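Local coordinates for hypothetical protein ybaA (Shigella flexneri, PDB 2OKQ) that is of unknown function but pairs with a second copy of itself and has a ferredoxin-like arrangement of helices on an antiparallel sheet, at residues 26-37 with 87-98. Residues are numbered along the deposited sequence; the frame is centred on the assembly and turned at random. Where two conformers were deposited one is given.
Sequences KYVDGFVVAVPA and NEEVVFSWIEYP
V33 and V91 form one of five hydrogen-bonded pairs, D29 with I95 and F31 with S93 among them, that join strands 27-36 and 88-97 as the antiparallel centre of a four-stranded, ferredoxin-like sheet. The bond from V91 N to V33 O spans 2.8 Å at 171°. At one end a classic beta bulge makes K26 and Y27 share Y97 O: K26 N donates in the carbonyl plane, Y27 N from 32° off it.

Apolar side chains line much of both faces. On the face of helices 40-56 and 100-111, branched valines suit the extended backbone: V35 CG2 meets V91 CG2 at 3.7 Å, and both residues pack on Y43. I95 is long enough for CD1 to reach F31 CE2, 3.8 Å away. The other face turns to the second subunit. There V32 CG1 lies 3.5 Å from V90 CG1, and V28 CG1 rests on W94 CB. With chi1 at 73°, the indole of W94 leads away from strand 27-36 and stacks on W94 of the second subunit.

The buried carboxylates of E96 and D29 each meet several partners. W94 NE1 donates 3.0 Å to the anti lone pair of E96 OE2, with the oxygen in the indole plane; R61 from both subunits forms salt bridges to that oxygen, probably stabilising its negative charge. D29, a buried acid, suits its place because R103 bridges to OD1 while N107 and Y132 hydrogen-bond to OD2. A water bridges it to Y97, donating to D29 OD2 at 2.7 Å and accepting from Y97 OH at 2.8 Å.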
loop_
_atom_site.group_PDB
_atom_site.type_symbol
_atom_site.label_atom_id
_atom_site.label_comp_id
_atom_site.label_asym_id
_atom_site.label_seq_id
_atom_site.Cartn_x
_atom_site.Cartn_y
_atom_site.Cartn_z
ATOM N N LYS A 26 7.650 9.128 7.627
ATOM C CA LYS A 26 8.000 8.235 8.756
ATOM C C LYS A 26 6.847 7.307 9.139
ATOM O O LYS A 26 7.058 6.347 9.873
ATOM C CB LYS A 26 8.404 9.041 9.995
ATOM C CG LYS A 26 9.682 9.843 9.747
ATOM C CD LYS A 26 10.206 10.558 10.993
ATOM C CE LYS A 26 11.685 10.951 10.763
ATOM N NZ LYS A 26 11.864 11.626 9.416
ATOM N N TYR A 27 5.646 7.628 8.675
ATOM C CA TYR A 27 4.433 6.885 9.071
ATOM C C TYR A 27 3.517 6.728 7.868
ATOM O O TYR A 27 3.377 7.649 7.054
ATOM C CB TYR A 27 3.688 7.615 10.186
ATOM C CG TYR A 27 2.747 6.736 10.981
ATOM C CD1 TYR A 27 3.230 6.031 12.078
ATOM C CD2 TYR A 27 1.391 6.635 10.657
ATOM C CE1 TYR A 27 2.398 5.234 12.852
ATOM C CE2 TYR A 27 0.525 5.800 11.427
ATOM C CZ TYR A 27 1.062 5.132 12.531
ATOM O OH TYR A 27 0.305 4.322 13.331
ATOM N N VAL A 28 2.871 5.568 7.773
ATOM C CA VAL A 28 2.011 5.259 6.618
ATOM C C VAL A 28 0.684 4.707 7.084
ATOM O O VAL A 28 0.682 3.825 7.917
ATOM C CB VAL A 28 2.692 4.201 5.720
ATOM C CG1 VAL A 28 1.722 3.713 4.641
ATOM C CG2 VAL A 28 3.909 4.841 5.040
ATOM N N ASP A 29 -0.424 5.203 6.532
ATOM C CA ASP A 29 -1.721 4.545 6.714
ATOM C C ASP A 29 -1.921 3.689 5.488
ATOM O O ASP A 29 -1.879 4.204 4.381
ATOM C CB ASP A 29 -2.848 5.574 6.792
ATOM C CG ASP A 29 -3.162 5.985 8.219
ATOM O OD1 ASP A 29 -2.463 5.511 9.140
ATOM O OD2 ASP A 29 -4.132 6.734 8.403
ATOM N N GLY A 30 -2.072 2.388 5.696
ATOM C CA GLY A 30 -2.275 1.453 4.569
ATOM C C GLY A 30 -3.727 1.040 4.466
ATOM O O GLY A 30 -4.406 0.878 5.503
ATOM N N PHE A 31 -4.220 0.886 3.230
ATOM C CA PHE A 31 -5.622 0.510 2.990
ATOM C C PHE A 31 -5.608 -0.572 1.917
ATOM O O PHE A 31 -4.835 -0.483 0.956
ATOM C CB PHE A 31 -6.493 1.662 2.449
ATOM C CG PHE A 31 -6.523 2.925 3.289
ATOM C CD1 PHE A 31 -7.652 3.257 4.025
ATOM C CD2 PHE A 31 -5.453 3.822 3.274
ATOM C CE1 PHE A 31 -7.714 4.471 4.755
ATOM C CE2 PHE A 31 -5.501 5.015 4.012
ATOM C CZ PHE A 31 -6.633 5.325 4.765
ATOM N N VAL A 32 -6.423 -1.604 2.097
ATOM C CA VAL A 32 -6.727 -2.547 1.008
ATOM C C VAL A 32 -8.239 -2.597 0.934
ATOM O O VAL A 32 -8.908 -2.788 1.950
ATOM C CB VAL A 32 -6.136 -3.941 1.219
ATOM C CG1 VAL A 32 -6.293 -4.813 -0.075
ATOM C CG2 VAL A 32 -4.657 -3.859 1.591
ATOM N N VAL A 33 -8.754 -2.454 -0.288
ATOM C CA VAL A 33 -10.167 -2.226 -0.531
ATOM C C VAL A 33 -10.645 -3.192 -1.627
ATOM O O VAL A 33 -9.900 -3.468 -2.565
ATOM C CB VAL A 33 -10.377 -0.764 -1.027
ATOM C CG1 VAL A 33 -11.825 -0.370 -0.971
ATOM C CG2 VAL A 33 -9.549 0.230 -0.196
ATOM N N ALA A 34 -11.868 -3.715 -1.496
ATOM C CA ALA A 34 -12.525 -4.396 -2.624
ATOM C C ALA A 34 -13.479 -3.373 -3.271
ATOM O O ALA A 34 -14.283 -2.735 -2.581
ATOM C CB ALA A 34 -13.278 -5.621 -2.134
ATOM N N VAL A 35 -13.339 -3.156 -4.571
ATOM C CA VAL A 35 -14.134 -2.157 -5.267
ATOM C C VAL A 35 -14.797 -2.840 -6.477
ATOM O O VAL A 35 -14.125 -3.553 -7.213
ATOM C CB VAL A 35 -13.247 -0.971 -5.756
ATOM C CG1 VAL A 35 -14.054 0.045 -6.525
ATOM C CG2 VAL A 35 -12.531 -0.287 -4.577
ATOM N N PRO A 36 -16.116 -2.618 -6.684
ATOM C CA PRO A 36 -16.730 -3.146 -7.902
ATOM C C PRO A 36 -15.994 -2.664 -9.151
ATOM O O PRO A 36 -15.695 -1.471 -9.280
ATOM C CB PRO A 36 -18.156 -2.578 -7.844
ATOM C CG PRO A 36 -18.423 -2.428 -6.386
ATOM C CD PRO A 36 -17.105 -1.914 -5.844
ATOM N N ALA A 37 -15.694 -3.596 -10.052
ATOM C CA ALA A 37 -14.890 -3.304 -11.249
ATOM C C ALA A 37 -15.469 -2.244 -12.182
ATOM O O ALA A 37 -14.732 -1.473 -12.816
ATOM C CB ALA A 37 -14.583 -4.587 -12.009
ATOM N N ASN A 87 -17.476 -9.636 -8.801
ATOM C CA ASN A 87 -17.585 -8.391 -9.557
ATOM C C ASN A 87 -16.610 -7.299 -9.085
ATOM O O ASN A 87 -16.664 -6.149 -9.554
ATOM C CB ASN A 87 -19.019 -7.859 -9.422
ATOM C CG ASN A 87 -19.364 -7.468 -7.982
ATOM O OD1 ASN A 87 -19.203 -8.260 -7.051
ATOM N ND2 ASN A 87 -19.832 -6.240 -7.801
ATOM N N GLU A 88 -15.741 -7.654 -8.149
ATOM C CA GLU A 88 -14.904 -6.659 -7.470
ATOM C C GLU A 88 -13.428 -6.859 -7.795
ATOM O O GLU A 88 -13.014 -7.964 -8.095
ATOM C CB GLU A 88 -15.095 -6.749 -5.961
ATOM C CG GLU A 88 -16.499 -6.462 -5.476
ATOM C CD GLU A 88 -16.636 -6.536 -3.973
ATOM O OE1 GLU A 88 -15.998 -7.388 -3.350
ATOM O OE2 GLU A 88 -17.409 -5.735 -3.413
ATOM N N GLU A 89 -12.655 -5.774 -7.704
ATOM C CA GLU A 89 -11.194 -5.801 -7.869
ATOM C C GLU A 89 -10.565 -5.248 -6.603
ATOM O O GLU A 89 -11.207 -4.478 -5.894
ATOM C CB GLU A 89 -10.763 -4.895 -9.021
ATOM C CG GLU A 89 -11.228 -5.355 -10.414
ATOM C CD GLU A 89 -10.351 -6.437 -11.008
ATOM O OE1 GLU A 89 -9.548 -7.063 -10.281
ATOM O OE2 GLU A 89 -10.474 -6.670 -12.228
ATOM N N VAL A 90 -9.314 -5.624 -6.349
ATOM C CA VAL A 90 -8.598 -5.185 -5.139
ATOM C C VAL A 90 -7.858 -3.888 -5.412
ATOM O O VAL A 90 -7.221 -3.741 -6.453
ATOM C CB VAL A 90 -7.599 -6.252 -4.659
ATOM C CG1 VAL A 90 -6.823 -5.741 -3.430
ATOM C CG2 VAL A 90 -8.352 -7.545 -4.287
ATOM N N VAL A 91 -7.983 -2.928 -4.484
ATOM C CA VAL A 91 -7.203 -1.703 -4.550
ATOM C C VAL A 91 -6.205 -1.725 -3.384
ATOM O O VAL A 91 -6.580 -2.072 -2.282
ATOM C CB VAL A 91 -8.135 -0.457 -4.487
ATOM C CG1 VAL A 91 -7.343 0.837 -4.344
ATOM C CG2 VAL A 91 -9.001 -0.396 -5.711
ATOM N N PHE A 92 -4.951 -1.350 -3.667
ATOM C CA PHE A 92 -3.868 -1.268 -2.689
ATOM C C PHE A 92 -3.547 0.209 -2.638
ATOM O O PHE A 92 -3.243 0.807 -3.668
ATOM C CB PHE A 92 -2.640 -2.062 -3.180
ATOM C CG PHE A 92 -1.467 -2.059 -2.237
ATOM C CD1 PHE A 92 -1.366 -3.007 -1.218
ATOM C CD2 PHE A 92 -0.422 -1.144 -2.401
ATOM C CE1 PHE A 92 -0.261 -3.012 -0.347
ATOM C CE2 PHE A 92 0.695 -1.141 -1.538
ATOM C CZ PHE A 92 0.788 -2.088 -0.519
ATOM N N SER A 93 -3.667 0.818 -1.457
ATOM C CA SER A 93 -3.518 2.262 -1.318
ATOM C C SER A 93 -2.827 2.625 -0.008
ATOM O O SER A 93 -2.856 1.846 0.957
ATOM C CB SER A 93 -4.896 2.935 -1.332
ATOM O OG SER A 93 -5.589 2.694 -2.544
ATOM N N TRP A 94 -2.250 3.824 0.025
ATOM C CA TRP A 94 -1.640 4.299 1.245
ATOM C C TRP A 94 -1.535 5.815 1.239
ATOM O O TRP A 94 -1.661 6.479 0.185
ATOM C CB TRP A 94 -0.266 3.674 1.473
ATOM C CG TRP A 94 0.815 4.187 0.565
ATOM C CD1 TRP A 94 1.647 5.240 0.804
ATOM C CD2 TRP A 94 1.198 3.648 -0.707
ATOM N NE1 TRP A 94 2.500 5.415 -0.254
ATOM C CE2 TRP A 94 2.261 4.432 -1.186
ATOM C CE3 TRP A 94 0.745 2.565 -1.484
ATOM C CZ2 TRP A 94 2.887 4.190 -2.432
ATOM C CZ3 TRP A 94 1.376 2.322 -2.738
ATOM C CH2 TRP A 94 2.434 3.127 -3.183
ATOM N N ILE A 95 -1.328 6.341 2.439
ATOM C CA ILE A 95 -1.099 7.777 2.623
ATOM C C ILE A 95 0.147 7.932 3.491
ATOM O O ILE A 95 0.257 7.296 4.545
ATOM C CB ILE A 95 -2.323 8.431 3.286
ATOM C CG1 ILE A 95 -3.604 8.177 2.473
ATOM C CG2 ILE A 95 -2.050 9.943 3.511
ATOM C CD1 ILE A 95 -4.856 8.677 3.120
ATOM N N GLU A 96 1.094 8.746 3.030
ATOM C CA GLU A 96 2.361 8.943 3.700
ATOM C C GLU A 96 2.280 10.172 4.586
ATOM O O GLU A 96 1.701 11.175 4.171
ATOM C CB GLU A 96 3.454 9.150 2.663
ATOM C CG GLU A 96 3.603 7.901 1.730
ATOM C CD GLU A 96 4.819 7.949 0.831
ATOM O OE1 GLU A 96 5.829 8.607 1.179
ATOM O OE2 GLU A 96 4.787 7.296 -0.252
ATOM N N TYR A 97 2.873 10.075 5.773
ATOM C CA TYR A 97 2.855 11.159 6.778
ATOM C C TYR A 97 4.251 11.348 7.360
ATOM O O TYR A 97 5.048 10.393 7.405
ATOM C CB TYR A 97 1.888 10.790 7.925
ATOM C CG TYR A 97 0.422 10.850 7.533
ATOM C CD1 TYR A 97 -0.228 12.072 7.389
ATOM C CD2 TYR A 97 -0.307 9.674 7.308
ATOM C CE1 TYR A 97 -1.583 12.142 7.033
ATOM C CE2 TYR A 97 -1.664 9.719 6.972
ATOM C CZ TYR A 97 -2.285 10.976 6.820
ATOM O OH TYR A 97 -3.596 11.058 6.463
ATOM N N PRO A 98 4.558 12.570 7.846
ATOM C CA PRO A 98 5.855 12.822 8.452
ATOM C C PRO A 98 6.015 12.200 9.839
ATOM O O PRO A 98 7.127 12.079 10.307
ATOM C CB PRO A 98 5.918 14.361 8.522
ATOM C CG PRO A 98 4.502 14.794 8.632
ATOM C CD PRO A 98 3.698 13.772 7.842
HETATM O O HOH W 1 9.397 13.377 8.954
HETATM O O HOH W 2 -4.997 8.678 6.678
HETATM O O HOH W 3 -16.918 -3.045 -2.406
#